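Local coordinates for protein chloramphenicol acetyltransferase (Bacteroides thetaiotaomicron, PDB 2I9D) that probably transfers an acetyl group from acetyl-CoA to a hydroxyl of chloramphenicol, as a trimeric member of the chloramphenicol acetyltransferase family, at residues A[65-71]-A[82-86]; A[144-150]-A[171-177]. All coordinates share one frame; numbering follows the deposited sequence.

Overall arrangement
Contact 1 and contact 2 follow one another along the chain, 65-71 with 82-86 closing before 144-150 with 171-177 opens, and their centres lie about 12 Å apart. Contact 1 joins the C-terminal end of helix 52-66 to the small antiparallel sheet of strands 5-7, 80-83 and 72-74; contact 2 pairs two parallel strands of the six-stranded mixed sheet. Residues 82-86 run from the small sheet towards strand 87-93, the other neighbour of strand 146-151, so the two contacts touch: Ile86 packs on Gly145 and Leu146, and Tyr83 OH meets Tyr144 N. Helix 52-66 also packs on Ile147, Leu175 and Ala177, which ties both contacts to the same helix.

Contact 1: A[65-71]-A[82-86]; sequences NEIPEFR and LYDTI
Asn65 grips the backbone of Ile86 with both ends of its amide: Ile86 N, tilted from the carbonyl plane, donates to OD1 of Asn65 at 2.9 Å, and ND2 of Asn65 reaches Ile86 O at 2.9 Å, almost in the amide plane. ND2 also bonds Leu61 O, one turn back, so three hydrogen bonds hold the amide's rotation. Arg71 points its CB toward residues 82-86. Its CG lies 3.3 Å from CG1 of Ile86, and its chain then bends at chi3 (-103°), bringing CA of Pro68 over one guanidinium face near the rim; Asp84 O also lies over a face. NE donates to Asn65 O at 2.9 Å, in the guanidinium plane and on a carbonyl lone pair, while NH1 bonds Tyr83 O at 3.3 Å from a tilted position. Leu82 slants across the arginine, its CD1 3.4 Å from CB of Arg71. Backbone to backbone, Tyr83 N donates to Arg71 O. One arginine thus binds both helix and strand ends. The arrangement is a helix C-terminus leading through a 3-10 turn into a beta hairpin, strands 72-74 and 80-83, of the small antiparallel sheet.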
loop_
_atom_site.group_PDB
_atom_site.type_symbol
_atom_site.label_atom_id
_atom_site.label_comp_id
_atom_site.label_asym_id
_atom_site.label_seq_id
_atom_site.Cartn_x
_atom_site.Cartn_y
_atom_site.Cartn_z
ATOM N N ASN A 65 0.350 22.908 -2.585
ATOM C CA ASN A 65 0.468 24.304 -2.226
ATOM C C ASN A 65 -0.857 24.875 -1.744
ATOM O O ASN A 65 -0.874 25.617 -0.747
ATOM C CB ASN A 65 1.038 25.090 -3.394
ATOM C CG ASN A 65 2.548 25.023 -3.430
ATOM O OD1 ASN A 65 3.214 25.719 -2.673
ATOM N ND2 ASN A 65 3.095 24.171 -4.293
ATOM N N GLU A 66 -1.960 24.471 -2.394
ATOM C CA GLU A 66 -3.281 25.064 -2.110
ATOM C C GLU A 66 -4.001 24.543 -0.883
ATOM O O GLU A 66 -4.895 25.215 -0.388
ATOM C CB GLU A 66 -4.200 25.061 -3.339
ATOM C CG GLU A 66 -3.755 26.060 -4.394
ATOM C CD GLU A 66 -4.703 26.162 -5.594
ATOM O OE1 GLU A 66 -5.760 25.492 -5.602
ATOM O OE2 GLU A 66 -4.386 26.924 -6.533
ATOM N N ILE A 67 -3.584 23.380 -0.377
ATOM C CA ILE A 67 -4.148 22.801 0.841
ATOM C C ILE A 67 -3.079 22.876 1.928
ATOM O O ILE A 67 -2.105 22.123 1.884
ATOM C CB ILE A 67 -4.649 21.333 0.612
ATOM C CG1 ILE A 67 -5.666 21.293 -0.529
ATOM C CG2 ILE A 67 -5.288 20.750 1.861
ATOM C CD1 ILE A 67 -5.842 19.926 -1.169
ATOM N N PRO A 68 -3.243 23.788 2.910
ATOM C CA PRO A 68 -2.107 24.132 3.772
ATOM C C PRO A 68 -1.603 22.994 4.653
ATOM O O PRO A 68 -0.473 23.046 5.123
ATOM C CB PRO A 68 -2.641 25.304 4.633
ATOM C CG PRO A 68 -4.097 25.174 4.616
ATOM C CD PRO A 68 -4.469 24.525 3.294
ATOM N N GLU A 69 -2.428 21.982 4.892
ATOM C CA GLU A 69 -2.012 20.832 5.692
ATOM C C GLU A 69 -0.849 20.073 5.038
ATOM O O GLU A 69 -0.099 19.389 5.721
ATOM C CB GLU A 69 -3.203 19.892 5.935
ATOM C CG GLU A 69 -4.177 20.374 7.032
ATOM C CD GLU A 69 -5.099 21.497 6.555
ATOM O OE1 GLU A 69 -5.147 21.793 5.354
ATOM O OE2 GLU A 69 -5.787 22.088 7.390
ATOM N N PHE A 70 -0.717 20.220 3.720
ATOM C CA PHE A 70 0.322 19.556 2.930
ATOM C C PHE A 70 1.640 20.336 2.899
ATOM O O PHE A 70 2.587 19.929 2.240
ATOM C CB PHE A 70 -0.205 19.255 1.503
ATOM C CG PHE A 70 -1.260 18.158 1.471
ATOM C CD1 PHE A 70 -0.908 16.842 1.147
ATOM C CD2 PHE A 70 -2.595 18.442 1.798
ATOM C CE1 PHE A 70 -1.864 15.820 1.140
ATOM C CE2 PHE A 70 -3.567 17.437 1.800
ATOM C CZ PHE A 70 -3.204 16.116 1.472
ATOM N N ARG A 71 1.690 21.452 3.626
ATOM C CA ARG A 71 2.864 22.318 3.695
ATOM C C ARG A 71 3.570 22.204 5.040
ATOM O O ARG A 71 4.609 22.840 5.249
ATOM C CB ARG A 71 2.454 23.773 3.425
ATOM C CG ARG A 71 2.134 24.043 1.928
ATOM C CD ARG A 71 2.256 25.517 1.554
ATOM N NE ARG A 71 0.941 26.124 1.456
ATOM C CZ ARG A 71 0.374 26.871 2.393
ATOM N NH1 ARG A 71 1.020 27.158 3.507
ATOM N NH2 ARG A 71 -0.847 27.333 2.201
ATOM N N LEU A 82 5.557 25.394 8.968
ATOM C CA LEU A 82 4.676 25.488 7.824
ATOM C C LEU A 82 5.418 26.313 6.778
ATOM O O LEU A 82 5.736 27.452 7.043
ATOM C CB LEU A 82 3.336 26.139 8.236
ATOM C CG LEU A 82 2.398 26.674 7.135
ATOM C CD1 LEU A 82 1.817 25.552 6.288
ATOM C CD2 LEU A 82 1.258 27.560 7.689
ATOM N N TYR A 83 5.713 25.732 5.616
ATOM C CA TYR A 83 6.396 26.438 4.515
ATOM C C TYR A 83 5.425 27.309 3.702
ATOM O O TYR A 83 4.295 26.904 3.460
ATOM C CB TYR A 83 7.137 25.445 3.588
ATOM C CG TYR A 83 8.434 24.901 4.166
ATOM C CD1 TYR A 83 9.677 25.471 3.843
ATOM C CD2 TYR A 83 8.420 23.838 5.059
ATOM C CE1 TYR A 83 10.889 24.949 4.405
ATOM C CE2 TYR A 83 9.596 23.332 5.620
ATOM C CZ TYR A 83 10.823 23.883 5.300
ATOM O OH TYR A 83 11.962 23.351 5.891
ATOM N N ASP A 84 5.857 28.498 3.279
ATOM C CA ASP A 84 5.016 29.365 2.454
ATOM C C ASP A 84 4.714 28.631 1.165
ATOM O O ASP A 84 3.589 28.644 0.688
ATOM C CB ASP A 84 5.738 30.673 2.062
ATOM C CG ASP A 84 5.943 31.662 3.246
ATOM O OD1 ASP A 84 5.704 31.314 4.434
ATOM O OD2 ASP A 84 6.366 32.818 2.948
ATOM N N THR A 85 5.746 28.014 0.596
ATOM C CA THR A 85 5.680 27.447 -0.745
ATOM C C THR A 85 6.373 26.066 -0.775
ATOM O O THR A 85 7.384 25.839 -0.086
ATOM C CB THR A 85 6.297 28.438 -1.782
ATOM O OG1 THR A 85 5.442 29.577 -1.885
ATOM C CG2 THR A 85 6.439 27.838 -3.155
ATOM N N ILE A 86 5.806 25.176 -1.587
ATOM C CA ILE A 86 6.272 23.810 -1.760
ATOM C C ILE A 86 6.716 23.627 -3.207
ATOM O O ILE A 86 5.968 23.936 -4.142
ATOM C CB ILE A 86 5.142 22.792 -1.390
ATOM C CG1 ILE A 86 4.705 22.981 0.066
ATOM C CG2 ILE A 86 5.569 21.332 -1.657
ATOM C CD1 ILE A 86 5.836 22.913 1.106
#

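Contact 2: A[144-150]-A[171-177]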
loop_
_atom_site.group_PDB
_atom_site.type_symbol
_atom_site.label_atom_id
_atom_site.label_comp_id
_atom_site.label_asym_id
_atom_site.label_seq_id
_atom_site.Cartn_x
_atom_site.Cartn_y
_atom_site.Cartn_z
ATOM N N TYR A 144 12.854 21.231 3.699
ATOM C CA TYR A 144 11.843 20.176 3.564
ATOM C C TYR A 144 10.566 20.714 2.891
ATOM O O TYR A 144 9.543 20.028 2.838
ATOM C CB TYR A 144 11.517 19.528 4.913
ATOM C CG TYR A 144 12.674 18.853 5.613
ATOM C CD1 TYR A 144 13.863 18.562 4.939
ATOM C CD2 TYR A 144 12.557 18.455 6.947
ATOM C CE1 TYR A 144 14.923 17.931 5.578
ATOM C CE2 TYR A 144 13.618 17.822 7.596
ATOM C CZ TYR A 144 14.802 17.587 6.901
ATOM O OH TYR A 144 15.842 16.961 7.537
ATOM N N GLY A 145 10.643 21.936 2.374
ATOM C CA GLY A 145 9.482 22.559 1.730
ATOM C C GLY A 145 9.337 22.059 0.316
ATOM O O GLY A 145 9.429 22.831 -0.671
ATOM N N LEU A 146 9.120 20.754 0.226
ATOM C CA LEU A 146 9.111 20.017 -1.038
ATOM C C LEU A 146 8.152 18.827 -0.961
ATOM O O LEU A 146 7.835 18.360 0.113
ATOM C CB LEU A 146 10.514 19.451 -1.327
ATOM C CG LEU A 146 11.660 20.433 -1.552
ATOM C CD1 LEU A 146 12.913 19.767 -1.057
ATOM C CD2 LEU A 146 11.755 20.828 -3.029
ATOM N N ILE A 147 7.718 18.342 -2.116
ATOM C CA ILE A 147 7.127 17.000 -2.234
ATOM C C ILE A 147 7.924 16.322 -3.327
ATOM O O ILE A 147 8.728 16.982 -3.986
ATOM C CB ILE A 147 5.592 16.997 -2.516
ATOM C CG1 ILE A 147 5.246 17.765 -3.813
ATOM C CG2 ILE A 147 4.861 17.591 -1.325
ATOM C CD1 ILE A 147 3.770 17.564 -4.301
ATOM N N LEU A 148 7.768 15.008 -3.463
ATOM C CA LEU A 148 8.544 14.249 -4.458
ATOM C C LEU A 148 7.613 13.284 -5.143
ATOM O O LEU A 148 6.855 12.576 -4.475
ATOM C CB LEU A 148 9.736 13.492 -3.832
ATOM C CG LEU A 148 10.555 12.615 -4.811
ATOM C CD1 LEU A 148 12.030 12.531 -4.401
ATOM C CD2 LEU A 148 9.927 11.187 -4.969
ATOM N N LEU A 149 7.664 13.276 -6.469
ATOM C CA LEU A 149 6.787 12.421 -7.223
ATOM C C LEU A 149 7.617 11.616 -8.192
ATOM O O LEU A 149 8.459 12.154 -8.922
ATOM C CB LEU A 149 5.652 13.200 -7.924
ATOM C CG LEU A 149 4.637 12.340 -8.704
ATOM C CD1 LEU A 149 3.257 12.973 -8.693
ATOM C CD2 LEU A 149 5.104 12.119 -10.173
ATOM N N SER A 150 7.375 10.317 -8.179
ATOM C CA SER A 150 8.059 9.389 -9.062
ATOM C C SER A 150 7.050 8.810 -10.082
ATOM O O SER A 150 6.028 8.275 -9.681
ATOM C CB SER A 150 8.724 8.301 -8.215
ATOM O OG SER A 150 9.111 7.238 -9.053
ATOM N N ASN A 171 11.131 13.091 5.672
ATOM C CA ASN A 171 11.235 14.564 5.718
ATOM C C ASN A 171 10.110 15.292 4.977
ATOM O O ASN A 171 9.674 16.355 5.422
ATOM C CB ASN A 171 12.600 15.031 5.214
ATOM C CG ASN A 171 13.725 14.481 6.043
ATOM O OD1 ASN A 171 13.612 14.393 7.266
ATOM N ND2 ASN A 171 14.806 14.064 5.388
ATOM N N TYR A 172 9.638 14.714 3.871
ATOM C CA TYR A 172 8.513 15.268 3.091
ATOM C C TYR A 172 7.641 14.160 2.445
ATOM O O TYR A 172 8.030 13.002 2.413
ATOM C CB TYR A 172 9.001 16.278 2.037
ATOM C CG TYR A 172 10.311 15.884 1.414
ATOM C CD1 TYR A 172 10.360 14.962 0.347
ATOM C CD2 TYR A 172 11.511 16.392 1.907
ATOM C CE1 TYR A 172 11.569 14.582 -0.215
ATOM C CE2 TYR A 172 12.729 16.012 1.357
ATOM C CZ TYR A 172 12.759 15.115 0.295
ATOM O OH TYR A 172 13.984 14.739 -0.234
ATOM N N PRO A 173 6.425 14.513 2.001
ATOM C CA PRO A 173 5.540 13.600 1.232
ATOM C C PRO A 173 6.192 13.014 -0.013
ATOM O O PRO A 173 6.866 13.710 -0.757
ATOM C CB PRO A 173 4.344 14.486 0.863
ATOM C CG PRO A 173 4.301 15.503 1.965
ATOM C CD PRO A 173 5.761 15.795 2.288
ATOM N N LEU A 174 5.970 11.715 -0.196
ATOM C CA LEU A 174 6.464 10.930 -1.303
ATOM C C LEU A 174 5.244 10.441 -2.109
ATOM O O LEU A 174 4.285 9.936 -1.545
ATOM C CB LEU A 174 7.272 9.728 -0.758
ATOM C CG LEU A 174 8.631 9.978 -0.068
ATOM C CD1 LEU A 174 9.389 8.675 0.244
ATOM C CD2 LEU A 174 9.505 10.931 -0.942
ATOM N N LEU A 175 5.287 10.622 -3.426
ATOM C CA LEU A 175 4.161 10.289 -4.301
ATOM C C LEU A 175 4.649 9.453 -5.472
ATOM O O LEU A 175 5.844 9.468 -5.811
ATOM C CB LEU A 175 3.438 11.538 -4.849
ATOM C CG LEU A 175 2.664 12.426 -3.866
ATOM C CD1 LEU A 175 3.539 13.576 -3.310
ATOM C CD2 LEU A 175 1.423 12.970 -4.529
ATOM N N ASN A 176 3.707 8.726 -6.060
ATOM C CA ASN A 176 3.908 7.908 -7.226
ATOM C C ASN A 176 2.748 8.101 -8.161
ATOM O O ASN A 176 1.582 8.076 -7.715
ATOM C CB ASN A 176 3.918 6.447 -6.828
ATOM C CG ASN A 176 5.088 6.101 -5.941
ATOM O OD1 ASN A 176 6.184 5.818 -6.431
ATOM N ND2 ASN A 176 4.859 6.090 -4.634
ATOM N N ALA A 177 3.056 8.256 -9.445
ATOM C CA ALA A 177 2.048 8.366 -10.487
ATOM C C ALA A 177 2.213 7.126 -11.362
ATOM O O ALA A 177 3.336 6.644 -11.559
ATOM C CB ALA A 177 2.256 9.630 -11.280
#
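Leu148 and Leu175 hold the centre of the strand pair: Leu175 N donates to Leu148 O at 2.7 Å, nearly along the C=O axis. Leu148 N binds Pro173 O, Ser150 N binds Leu175 O from above the carbonyl plane, and Ala177 N binds Ser150 O. Leu148 and Ser150 thus each bond through N and O to the residues on either side of their partners Leu174 and Asn176, the parallel pattern. The CA-H groups of Leu149 and Asn176 add contacts to Leu175 O and Ser150 O.

Side chains divide between the faces. On one, the Leu174 side chain slants across that of Leu148, its CD2 3.9 Å from CB of Leu148, while Ser150 and Asn176 lie further along. On the other, Leu149 crosses Leu175 at about a right angle, CD1 of Leu149 being 4.1 Å from CB of Leu175, and CD2 of Leu149 meets CB of Ala177. CG2 of Ile147 abuts CB of Pro173 at 3.8 Å.

Before the strands, the amide of Asn171 stacks on the Tyr144 ring with the planes 11° apart, and CB of Asn171 sits 3.5 Å above the ring centroid in a CH-pi contact. Lys166 binds OD1 of Asn171. CB of Tyr172 lies 3.1 Å from Leu146 O, and chi1 of 37° sends the ring out on Leu148's face, CE1 near CB of Leu148; its hydroxyl is bonded to Glu135.

Further out, Arg73 bonds the carbonyls of Tyr144 and Leu146, and Gly145 centres an inverse gamma turn. Strands 87-93 and 186-196 flank the pair. Two adjacent parallel strands inside a mixed sheet, with helix 52-66 packed on the face of Ile147, Leu175 and Ala177, are part of the alpha/beta core of the CoA-dependent acyltransferase fold.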